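PDB 1JER: cucumber peeling cupredoxin from Cucumis sativus, which binds a single copper ion in a cupredoxin fold and probably serves as an electron carrier, as blue copper proteins generally do. Local coordinates for residues W14-S19 with N45-H50; F32-S37 with I104-A109; S37-F42 with P75-L80; H86-T91 with Q100-N105. All coordinates share one frame; numbering follows the deposited sequence. Where two conformers were deposited one is given.

Contact 1: residues W14-S19 with N45-H50; sequences WSVPSS and NAHNVH. With CU (copper (II) ion), chain B.
W14-V16 and H47-V49 are loop runs whose directions differ by 124°, and their backbones stay well apart, the nearest pair of CA atoms being S15 and H47 at 7.3 Å; side chains and backbone carbonyls bridge the gap. The indole of W14 carries most of it. With its CG turned anti to the backbone N (chi1 -173°), the ring reaches across to the far loop and W14 NE1 donates to N48 O at 2.9 Å. The N-H points almost straight at the oxygen, which lies in the indole plane at the ring edge, while the donor itself stands above the peptide carbonyl plane. Beside this bond V49 lays its CG2 methyl obliquely against the pyrrole part of the indole, 3.6 Å from W14 NE1. The H47 imidazole lies beside W14 O, S15 and V16. One of its faces receives the CA-H of S15 in a CH-pi contact, S15 CA lying 4.3 Å from the ring centroid, and V16 CG2 comes crosswise to H47 CE1 at 4.0 Å. On the same imidazole H47 ND1 binds the copper ion at 2.0 Å; C90, H95 and Q100 supply the other ligands. The W14 ring is in turn met edge-to-face by F40. The N-H of the buried W14 is thus satisfied by the carbonyl of the residue that follows a copper ligand, joining the two loops, while S15 and V16 pack against the imidazole, whose rotation the copper bond already fixes: second-shell packing in the loops round the copper of a cupredoxin.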
loop_
_atom_site.group_PDB
_atom_site.type_symbol
_atom_site.label_atom_id
_atom_site.label_comp_id
_atom_site.label_asym_id
_atom_site.label_seq_id
_atom_site.Cartn_x
_atom_site.Cartn_y
_atom_site.Cartn_z
ATOM N N TRP A 14 3.017 -13.980 6.797
ATOM C CA TRP A 14 1.607 -14.093 7.182
ATOM C C TRP A 14 1.144 -15.537 6.892
ATOM O O TRP A 14 1.069 -15.907 5.724
ATOM C CB TRP A 14 0.836 -13.151 6.251
ATOM C CG TRP A 14 -0.612 -12.925 6.510
ATOM C CD1 TRP A 14 -1.570 -12.990 5.499
ATOM C CD2 TRP A 14 -1.315 -12.551 7.688
ATOM N NE1 TRP A 14 -2.808 -12.706 6.035
ATOM C CE2 TRP A 14 -2.691 -12.432 7.363
ATOM C CE3 TRP A 14 -0.937 -12.326 9.026
ATOM C CZ2 TRP A 14 -3.680 -12.090 8.268
ATOM C CZ3 TRP A 14 -1.945 -11.979 9.938
ATOM C CH2 TRP A 14 -3.289 -11.863 9.579
ATOM N N SER A 15 0.938 -16.316 7.935
ATOM C CA SER A 15 0.482 -17.720 7.682
ATOM C C SER A 15 -0.256 -18.179 8.907
ATOM O O SER A 15 -0.416 -17.400 9.885
ATOM C CB SER A 15 1.627 -18.637 7.311
ATOM O OG SER A 15 2.596 -18.741 8.325
ATOM N N VAL A 16 -0.754 -19.400 8.927
ATOM C CA VAL A 16 -1.399 -19.855 10.173
ATOM C C VAL A 16 -0.300 -20.280 11.134
ATOM O O VAL A 16 0.517 -21.148 10.841
ATOM C CB VAL A 16 -2.254 -21.130 9.834
ATOM C CG1 VAL A 16 -2.885 -21.645 11.111
ATOM C CG2 VAL A 16 -3.330 -20.680 8.837
ATOM N N PRO A 17 -0.261 -19.672 12.311
ATOM C CA PRO A 17 0.882 -19.882 13.197
ATOM C C PRO A 17 0.746 -21.175 14.019
ATOM O O PRO A 17 -0.349 -21.714 14.138
ATOM C CB PRO A 17 0.762 -18.683 14.163
ATOM C CG PRO A 17 -0.727 -18.502 14.294
ATOM C CD PRO A 17 -1.297 -18.791 12.917
ATOM N N SER A 18 1.890 -21.619 14.540
ATOM C CA SER A 18 1.890 -22.828 15.405
ATOM C C SER A 18 1.310 -22.465 16.760
ATOM O O SER A 18 0.539 -23.215 17.366
ATOM C CB SER A 18 3.343 -23.308 15.525
ATOM O OG SER A 18 4.116 -22.654 14.505
ATOM N N SER A 19 1.591 -21.241 17.226
ATOM C CA SER A 19 0.945 -20.821 18.504
ATOM C C SER A 19 -0.049 -19.700 18.188
ATOM O O SER A 19 0.270 -18.773 17.444
ATOM C CB SER A 19 2.009 -20.235 19.442
ATOM O OG SER A 19 2.712 -21.256 20.132
ATOM N N ASN A 45 -2.442 -17.048 -3.493
ATOM C CA ASN A 45 -3.540 -17.965 -3.471
ATOM C C ASN A 45 -3.763 -18.744 -2.225
ATOM O O ASN A 45 -4.854 -19.366 -2.108
ATOM C CB ASN A 45 -3.502 -18.884 -4.711
ATOM C CG ASN A 45 -4.064 -18.230 -5.956
ATOM O OD1 ASN A 45 -4.041 -17.014 -6.139
ATOM N ND2 ASN A 45 -4.605 -19.051 -6.868
ATOM N N ALA A 46 -2.871 -18.763 -1.230
ATOM C CA ALA A 46 -3.089 -19.543 -0.016
ATOM C C ALA A 46 -3.790 -18.759 1.094
ATOM O O ALA A 46 -4.426 -19.315 1.978
ATOM C CB ALA A 46 -1.727 -20.006 0.541
ATOM N N HIS A 47 -3.606 -17.439 1.100
ATOM C CA HIS A 47 -4.277 -16.675 2.224
ATOM C C HIS A 47 -4.772 -15.364 1.608
ATOM O O HIS A 47 -4.608 -15.094 0.430
ATOM C CB HIS A 47 -3.096 -16.261 3.211
ATOM C CG HIS A 47 -2.500 -17.470 3.855
ATOM N ND1 HIS A 47 -3.192 -18.211 4.788
ATOM C CD2 HIS A 47 -1.304 -18.106 3.649
ATOM C CE1 HIS A 47 -2.430 -19.245 5.173
ATOM N NE2 HIS A 47 -1.293 -19.194 4.507
ATOM N N ASN A 48 -5.296 -14.486 2.465
ATOM C CA ASN A 48 -5.638 -13.145 1.979
ATOM C C ASN A 48 -5.527 -12.208 3.199
ATOM O O ASN A 48 -5.117 -12.691 4.278
ATOM C CB ASN A 48 -7.004 -13.079 1.343
ATOM C CG ASN A 48 -8.117 -13.555 2.256
ATOM O OD1 ASN A 48 -9.120 -14.128 1.789
ATOM N ND2 ASN A 48 -7.962 -13.392 3.524
ATOM N N VAL A 49 -5.811 -10.941 2.968
ATOM C CA VAL A 49 -5.751 -9.965 4.057
ATOM C C VAL A 49 -7.008 -9.086 3.967
ATOM O O VAL A 49 -7.259 -8.499 2.932
ATOM C CB VAL A 49 -4.536 -9.020 3.891
ATOM C CG1 VAL A 49 -4.564 -8.067 5.128
ATOM C CG2 VAL A 49 -3.241 -9.829 3.923
ATOM N N HIS A 50 -7.754 -9.069 5.072
ATOM C CA HIS A 50 -8.975 -8.265 5.107
ATOM C C HIS A 50 -9.019 -7.464 6.384
ATOM O O HIS A 50 -8.741 -7.942 7.476
ATOM C CB HIS A 50 -10.182 -9.246 5.062
ATOM C CG HIS A 50 -11.511 -8.613 5.250
ATOM N ND1 HIS A 50 -12.084 -7.743 4.359
ATOM C CD2 HIS A 50 -12.431 -8.763 6.253
ATOM C CE1 HIS A 50 -13.267 -7.346 4.798
ATOM N NE2 HIS A 50 -13.499 -7.952 5.944
HETATM CU CU CU B . -4.919 -17.778 5.606
#

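Contact 2: residues F32-S37 with I104-A109; sequences FRVGDS and INVVAA
F32-R33 runs parallel to the end of strand 101-107, R33 pairing with V107 (CA atoms 4.8 Å apart), before a type II turn from R33 to D36 takes the chain away. Two backbone bonds make this bridge: V107 N to F32 O and V34 N to V107 O, both 2.9 Å. One step earlier in both segments, a water bridges F32 N and N105 O, accepting from the first and donating to the second. On the buried side the F32 ring meets I104 at a right angle. I104 CD1 sits over one face, 4.2 Å from the ring centroid and displaced toward the rim, and I104 CG2 reaches the same ring at F32 CE2, 3.8 Å away; chi1 of I104 (60°) places both branches against the ring. V34 CG2 crosses V106 CG1 at 3.9 Å. On the outer side the extended R33 chain lies along A108, and R33 NH1 donates to A108 O at 3.0 Å with the oxygen in the guanidinium plane. The bond is bent at the hydrogen, 142°, and V107 CG2 flanks the same nitrogen. D36 closes the turn from within: D36 OD2 takes the R33 N-H from above its carboxylate plane, and D36 N returns a bond to R33 O. D36 also accepts from T4 N and H6 NE2, which ties the turn to the N-terminal strand. The N-H groups of F32, R33 and V34 therefore find their acceptors in water, the D36 carboxylate and V107 O, and the two faces differ in kind, hydrocarbon round F32 inside and an arginine bonded to the carbonyl of A108 outside.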
loop_
_atom_site.group_PDB
_atom_site.type_symbol
_atom_site.label_atom_id
_atom_site.label_comp_id
_atom_site.label_asym_id
_atom_site.label_seq_id
_atom_site.Cartn_x
_atom_site.Cartn_y
_atom_site.Cartn_z
ATOM N N PHE A 32 3.481 1.456 16.154
ATOM C CA PHE A 32 2.984 1.737 14.785
ATOM C C PHE A 32 2.495 3.196 14.735
ATOM O O PHE A 32 1.680 3.546 15.581
ATOM C CB PHE A 32 1.751 0.815 14.540
ATOM C CG PHE A 32 2.160 -0.659 14.583
ATOM C CD1 PHE A 32 2.806 -1.234 13.504
ATOM C CD2 PHE A 32 1.911 -1.415 15.715
ATOM C CE1 PHE A 32 3.190 -2.571 13.559
ATOM C CE2 PHE A 32 2.317 -2.755 15.782
ATOM C CZ PHE A 32 2.960 -3.327 14.698
ATOM N N ARG A 33 2.970 3.957 13.774
ATOM C CA ARG A 33 2.557 5.388 13.699
ATOM C C ARG A 33 1.848 5.669 12.380
ATOM O O ARG A 33 2.163 5.028 11.361
ATOM C CB ARG A 33 3.831 6.245 13.722
ATOM C CG ARG A 33 4.601 6.109 15.039
ATOM C CD ARG A 33 5.842 7.020 15.001
ATOM N NE ARG A 33 6.614 6.882 16.238
ATOM C CZ ARG A 33 6.308 7.507 17.371
ATOM N NH1 ARG A 33 5.122 8.110 17.524
ATOM N NH2 ARG A 33 7.183 7.586 18.379
ATOM N N VAL A 34 0.945 6.633 12.403
ATOM C CA VAL A 34 0.198 7.013 11.183
ATOM C C VAL A 34 1.218 7.274 10.095
ATOM O O VAL A 34 2.266 7.851 10.362
ATOM C CB VAL A 34 -0.598 8.326 11.460
ATOM C CG1 VAL A 34 -1.139 8.882 10.164
ATOM C CG2 VAL A 34 -1.744 8.029 12.420
ATOM N N GLY A 35 0.987 6.770 8.883
ATOM C CA GLY A 35 2.026 6.941 7.846
ATOM C C GLY A 35 2.805 5.664 7.623
ATOM O O GLY A 35 3.374 5.414 6.561
ATOM N N ASP A 36 2.883 4.808 8.659
ATOM C CA ASP A 36 3.671 3.553 8.433
ATOM C C ASP A 36 2.748 2.634 7.578
ATOM O O ASP A 36 1.585 2.867 7.433
ATOM C CB ASP A 36 3.733 2.822 9.826
ATOM C CG ASP A 36 4.784 3.439 10.714
ATOM O OD1 ASP A 36 5.473 4.381 10.276
ATOM O OD2 ASP A 36 4.920 2.997 11.882
ATOM N N SER A 37 3.405 1.540 7.119
ATOM C CA SER A 37 2.581 0.567 6.352
ATOM C C SER A 37 2.880 -0.834 6.943
ATOM O O SER A 37 3.866 -1.028 7.625
ATOM C CB SER A 37 3.153 0.570 4.885
ATOM O OG SER A 37 2.804 1.809 4.260
ATOM N N ILE A 104 -3.695 -4.108 15.872
ATOM C CA ILE A 104 -2.588 -3.212 16.227
ATOM C C ILE A 104 -3.147 -1.833 16.603
ATOM O O ILE A 104 -4.233 -1.459 16.206
ATOM C CB ILE A 104 -1.638 -3.041 15.055
ATOM C CG1 ILE A 104 -2.297 -2.441 13.803
ATOM C CG2 ILE A 104 -0.955 -4.360 14.697
ATOM C CD1 ILE A 104 -1.287 -1.729 12.910
ATOM N N ASN A 105 -2.339 -1.126 17.409
ATOM C CA ASN A 105 -2.790 0.210 17.844
ATOM C C ASN A 105 -1.889 1.238 17.145
ATOM O O ASN A 105 -0.661 1.164 17.286
ATOM C CB ASN A 105 -2.515 0.294 19.375
ATOM C CG ASN A 105 -2.919 1.688 19.885
ATOM O OD1 ASN A 105 -2.128 2.340 20.587
ATOM N ND2 ASN A 105 -4.111 2.103 19.533
ATOM N N VAL A 106 -2.492 2.116 16.362
ATOM C CA VAL A 106 -1.741 3.113 15.617
ATOM C C VAL A 106 -1.752 4.457 16.369
ATOM O O VAL A 106 -2.827 4.926 16.760
ATOM C CB VAL A 106 -2.390 3.321 14.218
ATOM C CG1 VAL A 106 -1.558 4.298 13.392
ATOM C CG2 VAL A 106 -2.328 1.948 13.498
ATOM N N VAL A 107 -0.569 4.994 16.571
ATOM C CA VAL A 107 -0.486 6.319 17.269
ATOM C C VAL A 107 0.005 7.373 16.319
ATOM O O VAL A 107 0.437 7.179 15.170
ATOM C CB VAL A 107 0.432 6.178 18.490
ATOM C CG1 VAL A 107 -0.113 5.138 19.460
ATOM C CG2 VAL A 107 1.854 5.885 18.028
ATOM N N ALA A 108 -0.056 8.649 16.762
ATOM C CA ALA A 108 0.364 9.717 15.834
ATOM C C ALA A 108 1.828 9.661 15.506
ATOM O O ALA A 108 2.637 9.000 16.150
ATOM C CB ALA A 108 0.082 11.079 16.561
ATOM N N ALA A 109 2.255 10.440 14.498
ATOM C CA ALA A 109 3.683 10.454 14.172
ATOM C C ALA A 109 4.414 11.580 14.847
ATOM O O ALA A 109 5.582 11.453 15.260
ATOM C CB ALA A 109 3.900 10.364 12.694
HETATM O O HOH W 1 1.716 1.547 18.542
#

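Contact 3: residues S37-F42 with P75-L80; sequences SLQFNF and PVIERL
Q39 and I77 lie side by side and point the same way, with Q39 CG 3.9 Å from I77 CG1, and P75 lies beside the same glutamine, next to I77 along the neighbouring strand. Q39 has CG anti to the backbone N and then runs extended, which carries its amide past P75 CB to N41. There Q39 NE2 donates to N41 OD1 at 2.8 Å, nearly straight, in the plane of both amides and on a lone pair of the oxygen; N41 OD1 also rests on P75 CB, 3.4 Å away. On this same face S37 CB touches I77 CG2, and a water joins S37 OG, to which it donates, with R79 NE, from which it accepts in the guanidinium plane. The guanidinium of R79 continues into the second subunit, where it forms a salt bridge with E71 and bonds with T73 and P75, all of that subunit, so this face is an assembly surface. Strands 37-40 and 76-79 are antiparallel neighbours at 163°, part of one sheet of the cupredoxin beta-sandwich; the hydrogen-bonded pairs are L38 with E78 and F40 with V76, E78 N to L38 O being 2.7 Å. L38 and F40 are buried on this face, while the E78 carboxylate leads away. L38 CG meets L80 CD2 at right angles, 4.1 Å apart. The F40 ring presents its edge to V76 O and passes obliquely by E78, ring and carboxylate planes 75° apart. F42 is folded back by chi1 of 48°, which sets the edge of its ring, at CZ, against V76 CG2, 4.0 Å away; the same ring packs on the copper ligand H47 and on V49.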
loop_
_atom_site.group_PDB
_atom_site.type_symbol
_atom_site.label_atom_id
_atom_site.label_comp_id
_atom_site.label_asym_id
_atom_site.label_seq_id
_atom_site.Cartn_x
_atom_site.Cartn_y
_atom_site.Cartn_z
ATOM N N SER A 37 3.405 1.540 7.119
ATOM C CA SER A 37 2.581 0.567 6.352
ATOM C C SER A 37 2.880 -0.834 6.943
ATOM O O SER A 37 3.866 -1.028 7.625
ATOM C CB SER A 37 3.153 0.570 4.885
ATOM O OG SER A 37 2.804 1.809 4.260
ATOM N N LEU A 38 1.980 -1.760 6.604
ATOM C CA LEU A 38 2.139 -3.155 7.093
ATOM C C LEU A 38 2.250 -4.002 5.761
ATOM O O LEU A 38 1.386 -3.825 4.935
ATOM C CB LEU A 38 0.794 -3.609 7.681
ATOM C CG LEU A 38 0.423 -3.142 9.063
ATOM C CD1 LEU A 38 -0.818 -3.875 9.559
ATOM C CD2 LEU A 38 1.603 -3.336 10.028
ATOM N N GLN A 39 3.303 -4.777 5.711
ATOM C CA GLN A 39 3.475 -5.642 4.525
ATOM C C GLN A 39 3.167 -7.103 4.927
ATOM O O GLN A 39 3.853 -7.611 5.823
ATOM C CB GLN A 39 4.909 -5.567 4.014
ATOM C CG GLN A 39 5.127 -6.547 2.849
ATOM C CD GLN A 39 6.352 -6.198 2.043
ATOM O OE1 GLN A 39 6.765 -5.032 2.020
ATOM N NE2 GLN A 39 6.927 -7.192 1.381
ATOM N N PHE A 40 2.218 -7.707 4.240
ATOM C CA PHE A 40 1.871 -9.140 4.546
ATOM C C PHE A 40 2.421 -9.976 3.338
ATOM O O PHE A 40 2.023 -9.686 2.226
ATOM C CB PHE A 40 0.330 -9.235 4.442
ATOM C CG PHE A 40 -0.381 -8.568 5.624
ATOM C CD1 PHE A 40 -0.646 -7.194 5.559
ATOM C CD2 PHE A 40 -0.799 -9.278 6.713
ATOM C CE1 PHE A 40 -1.368 -6.596 6.603
ATOM C CE2 PHE A 40 -1.488 -8.680 7.774
ATOM C CZ PHE A 40 -1.731 -7.308 7.706
ATOM N N ASN A 41 3.324 -10.880 3.650
ATOM C CA ASN A 41 3.955 -11.728 2.615
ATOM C C ASN A 41 3.440 -13.177 2.833
ATOM O O ASN A 41 3.486 -13.709 3.937
ATOM C CB ASN A 41 5.484 -11.793 2.897
ATOM C CG ASN A 41 6.156 -10.448 2.594
ATOM O OD1 ASN A 41 5.814 -9.734 1.702
ATOM N ND2 ASN A 41 7.207 -10.192 3.411
ATOM N N PHE A 42 2.941 -13.742 1.736
ATOM C CA PHE A 42 2.446 -15.156 1.894
ATOM C C PHE A 42 2.462 -15.765 0.482
ATOM O O PHE A 42 2.485 -15.039 -0.515
ATOM C CB PHE A 42 1.044 -15.108 2.423
ATOM C CG PHE A 42 0.080 -14.178 1.750
ATOM C CD1 PHE A 42 -0.007 -12.837 2.135
ATOM C CD2 PHE A 42 -0.762 -14.617 0.732
ATOM C CE1 PHE A 42 -0.919 -11.994 1.522
ATOM C CE2 PHE A 42 -1.661 -13.786 0.115
ATOM C CZ PHE A 42 -1.744 -12.442 0.494
ATOM N N PRO A 75 2.936 -9.482 -2.302
ATOM C CA PRO A 75 2.607 -8.990 -0.971
ATOM C C PRO A 75 1.451 -7.991 -0.992
ATOM O O PRO A 75 1.225 -7.337 -2.023
ATOM C CB PRO A 75 3.889 -8.148 -0.615
ATOM C CG PRO A 75 4.315 -7.637 -1.953
ATOM C CD PRO A 75 4.111 -8.811 -2.906
ATOM N N VAL A 76 0.761 -7.926 0.134
ATOM C CA VAL A 76 -0.323 -6.940 0.325
ATOM C C VAL A 76 0.251 -5.886 1.294
ATOM O O VAL A 76 0.817 -6.301 2.321
ATOM C CB VAL A 76 -1.528 -7.573 1.011
ATOM C CG1 VAL A 76 -2.483 -6.453 1.496
ATOM C CG2 VAL A 76 -2.262 -8.459 -0.016
ATOM N N ILE A 77 0.236 -4.641 0.881
ATOM C CA ILE A 77 0.875 -3.609 1.804
ATOM C C ILE A 77 -0.227 -2.632 2.172
ATOM O O ILE A 77 -0.882 -2.061 1.290
ATOM C CB ILE A 77 2.026 -2.889 1.060
ATOM C CG1 ILE A 77 3.236 -3.857 0.837
ATOM C CG2 ILE A 77 2.575 -1.765 2.005
ATOM C CD1 ILE A 77 3.873 -3.723 -0.511
ATOM N N GLU A 78 -0.529 -2.524 3.467
ATOM C CA GLU A 78 -1.657 -1.670 3.887
ATOM C C GLU A 78 -1.086 -0.428 4.593
ATOM O O GLU A 78 -0.222 -0.576 5.427
ATOM C CB GLU A 78 -2.490 -2.460 4.951
ATOM C CG GLU A 78 -3.216 -3.654 4.264
ATOM C CD GLU A 78 -4.484 -3.198 3.569
ATOM O OE1 GLU A 78 -5.026 -2.129 3.937
ATOM O OE2 GLU A 78 -4.987 -3.933 2.682
ATOM N N ARG A 79 -1.612 0.731 4.225
ATOM C CA ARG A 79 -1.156 1.972 4.845
ATOM C C ARG A 79 -1.931 2.209 6.137
ATOM O O ARG A 79 -3.132 1.998 6.199
ATOM C CB ARG A 79 -1.350 3.204 3.924
ATOM C CG ARG A 79 -0.370 4.329 4.352
ATOM C CD ARG A 79 -0.306 5.474 3.348
ATOM N NE ARG A 79 1.103 5.909 3.132
ATOM C CZ ARG A 79 1.666 6.910 3.785
ATOM N NH1 ARG A 79 0.906 7.903 4.247
ATOM N NH2 ARG A 79 2.995 6.967 3.983
ATOM N N LEU A 80 -1.204 2.696 7.152
ATOM C CA LEU A 80 -1.938 2.976 8.431
ATOM C C LEU A 80 -2.190 4.511 8.440
ATOM O O LEU A 80 -1.301 5.283 8.714
ATOM C CB LEU A 80 -1.018 2.556 9.577
ATOM C CG LEU A 80 -0.625 1.052 9.530
ATOM C CD1 LEU A 80 0.323 0.687 10.645
ATOM C CD2 LEU A 80 -1.857 0.180 9.557
HETATM O O HOH W 2 1.780 3.547 2.010
#

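Contact 4: residues H86-T91 with Q100-N105; sequences HYFVCT and QKLSIN. With CU (copper (II) ion), chain B.
H86 pairs with I104 and F88 with L102, each by two backbone bonds of 2.8 to 2.9 Å between N and O of the two residues, in antiparallel strands at 169°. The ladder slackens toward the metal end, where C90 N reaches Q100 O at 3.3 Å. Apolar contacts occupy both faces. F88 and L102 lie side by side and point the same way, F88 CD2 to L102 CD2 at 4.2 Å, while I104 CG1 sits near the edge of the F88 ring; L38 and F40 of the facing sheet close over this group. On the other face S103 CB lies obliquely against Y87 CD1 at 3.6 Å, and V89 CG1 rests on K101 CB. The K101 amine leaves the hairpin for F58, bonding its O and meeting its ring as a cation-pi pair. Metal bonds end the hairpin. C90 SG and Q100 OE1 both bind the copper ion at 2.2 Å, and C90 CB lies 3.1 Å from Q100 OE1. An extended chain with CG anti to the backbone N (chi1 -170°) brings the Q100 amide to the ion, and it is OE1 that binds, Q100 NE2 lying 3.5 Å from the copper. H47 and H95 complete the four ligands. A cysteine at a strand end, with the later ligands on the following loop, is the cupredoxin type 1 copper site; glutamine in place of the usual methionine marks the stellacyanins.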
loop_
_atom_site.group_PDB
_atom_site.type_symbol
_atom_site.label_atom_id
_atom_site.label_comp_id
_atom_site.label_asym_id
_atom_site.label_seq_id
_atom_site.Cartn_x
_atom_site.Cartn_y
_atom_site.Cartn_z
ATOM N N HIS A 86 -6.685 -1.254 14.799
ATOM C CA HIS A 86 -6.957 -1.783 13.447
ATOM C C HIS A 86 -6.908 -3.321 13.569
ATOM O O HIS A 86 -6.143 -3.860 14.351
ATOM C CB HIS A 86 -5.974 -1.291 12.435
ATOM C CG HIS A 86 -6.125 0.160 12.077
ATOM N ND1 HIS A 86 -5.701 1.165 12.908
ATOM C CD2 HIS A 86 -6.659 0.766 10.999
ATOM C CE1 HIS A 86 -5.966 2.336 12.352
ATOM N NE2 HIS A 86 -6.538 2.130 11.197
ATOM N N TYR A 87 -7.771 -3.960 12.801
ATOM C CA TYR A 87 -7.909 -5.432 12.936
ATOM C C TYR A 87 -7.787 -6.039 11.529
ATOM O O TYR A 87 -8.536 -5.654 10.622
ATOM C CB TYR A 87 -9.416 -5.649 13.353
ATOM C CG TYR A 87 -9.660 -5.039 14.728
ATOM C CD1 TYR A 87 -9.048 -5.569 15.844
ATOM C CD2 TYR A 87 -10.454 -3.911 14.855
ATOM C CE1 TYR A 87 -9.250 -5.010 17.107
ATOM C CE2 TYR A 87 -10.670 -3.349 16.113
ATOM C CZ TYR A 87 -10.067 -3.911 17.209
ATOM O OH TYR A 87 -10.267 -3.340 18.460
ATOM N N PHE A 88 -6.909 -7.011 11.375
ATOM C CA PHE A 88 -6.781 -7.620 10.007
ATOM C C PHE A 88 -6.880 -9.144 10.200
ATOM O O PHE A 88 -6.349 -9.688 11.170
ATOM C CB PHE A 88 -5.383 -7.323 9.475
ATOM C CG PHE A 88 -5.113 -5.840 9.271
ATOM C CD1 PHE A 88 -5.470 -5.226 8.097
ATOM C CD2 PHE A 88 -4.510 -5.118 10.320
ATOM C CE1 PHE A 88 -5.269 -3.858 7.918
ATOM C CE2 PHE A 88 -4.339 -3.754 10.131
ATOM C CZ PHE A 88 -4.674 -3.153 8.949
ATOM N N VAL A 89 -7.487 -9.804 9.210
ATOM C CA VAL A 89 -7.569 -11.272 9.364
ATOM C C VAL A 89 -7.368 -11.888 7.963
ATOM O O VAL A 89 -7.417 -11.203 6.966
ATOM C CB VAL A 89 -8.990 -11.683 9.815
ATOM C CG1 VAL A 89 -9.298 -11.087 11.193
ATOM C CG2 VAL A 89 -10.025 -11.170 8.816
ATOM N N CYS A 90 -7.201 -13.198 7.998
ATOM C CA CYS A 90 -7.247 -13.977 6.751
ATOM C C CYS A 90 -8.632 -14.679 6.767
ATOM O O CYS A 90 -9.003 -15.234 7.811
ATOM C CB CYS A 90 -6.174 -15.110 6.846
ATOM S SG CYS A 90 -6.345 -16.154 5.332
ATOM N N THR A 91 -9.381 -14.547 5.688
ATOM C CA THR A 91 -10.756 -15.064 5.679
ATOM C C THR A 91 -10.831 -16.438 5.044
ATOM O O THR A 91 -11.908 -16.978 4.831
ATOM C CB THR A 91 -11.729 -14.119 4.970
ATOM O OG1 THR A 91 -11.414 -13.999 3.597
ATOM C CG2 THR A 91 -11.673 -12.710 5.567
ATOM N N GLN A 100 -4.698 -16.700 12.675
ATOM C CA GLN A 100 -4.145 -15.829 11.631
ATOM C C GLN A 100 -4.985 -14.536 11.624
ATOM O O GLN A 100 -5.844 -14.325 10.783
ATOM C CB GLN A 100 -4.143 -16.437 10.244
ATOM C CG GLN A 100 -3.363 -15.652 9.223
ATOM C CD GLN A 100 -3.266 -16.325 7.868
ATOM O OE1 GLN A 100 -4.037 -17.244 7.560
ATOM N NE2 GLN A 100 -2.304 -15.916 7.064
ATOM N N LYS A 101 -4.680 -13.711 12.619
ATOM C CA LYS A 101 -5.429 -12.418 12.742
ATOM C C LYS A 101 -4.479 -11.495 13.555
ATOM O O LYS A 101 -3.599 -11.986 14.271
ATOM C CB LYS A 101 -6.689 -12.700 13.593
ATOM C CG LYS A 101 -6.358 -13.274 14.964
ATOM C CD LYS A 101 -7.570 -13.943 15.593
ATOM C CE LYS A 101 -8.804 -13.073 15.551
ATOM N NZ LYS A 101 -9.898 -13.636 16.451
ATOM N N LEU A 102 -4.612 -10.207 13.321
ATOM C CA LEU A 102 -3.615 -9.263 13.910
ATOM C C LEU A 102 -4.379 -7.984 14.293
ATOM O O LEU A 102 -5.199 -7.487 13.561
ATOM C CB LEU A 102 -2.642 -8.928 12.739
ATOM C CG LEU A 102 -1.730 -7.709 13.056
ATOM C CD1 LEU A 102 -0.577 -8.173 13.935
ATOM C CD2 LEU A 102 -1.164 -7.169 11.725
ATOM N N SER A 103 -4.163 -7.531 15.530
ATOM C CA SER A 103 -4.784 -6.261 15.939
ATOM C C SER A 103 -3.649 -5.342 16.392
ATOM O O SER A 103 -2.741 -5.749 17.106
ATOM C CB SER A 103 -5.761 -6.471 17.103
ATOM O OG SER A 103 -5.097 -6.914 18.217
ATOM N N ILE A 104 -3.695 -4.108 15.872
ATOM C CA ILE A 104 -2.588 -3.212 16.227
ATOM C C ILE A 104 -3.147 -1.833 16.603
ATOM O O ILE A 104 -4.233 -1.459 16.206
ATOM C CB ILE A 104 -1.638 -3.041 15.055
ATOM C CG1 ILE A 104 -2.297 -2.441 13.803
ATOM C CG2 ILE A 104 -0.955 -4.360 14.697
ATOM C CD1 ILE A 104 -1.287 -1.729 12.910
ATOM N N ASN A 105 -2.339 -1.126 17.409
ATOM C CA ASN A 105 -2.790 0.210 17.844
ATOM C C ASN A 105 -1.889 1.238 17.145
ATOM O O ASN A 105 -0.661 1.164 17.286
ATOM C CB ASN A 105 -2.515 0.294 19.375
ATOM C CG ASN A 105 -2.919 1.688 19.885
ATOM O OD1 ASN A 105 -2.128 2.340 20.587
ATOM N ND2 ASN A 105 -4.111 2.103 19.533
HETATM CU CU CU B . -4.919 -17.778 5.606
#

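Contacts 1 and 4 share the copper ion and lie 10 Å apart between centres: H47 comes from the first, C90 and Q100 from the second, and H47 ND1 is 3.1 Å from Q100 OE1. H50 O and V89 N join them at 2.8 Å, probably by a hydrogen bond. Contact 3 touches contact 1, W14 N lying 2.9 Å from N41 O, probably a hydrogen bond, and faces contact 4 across the sandwich, where L38 CD1 meets F88 CE2 at 3.6 Å. Contact 2, about 22 Å from contact 1 between centres, lies at the far end of the fold; it shares strand 101-107 with contact 4 and S37 with contact 3, linking the two sheets away from the metal.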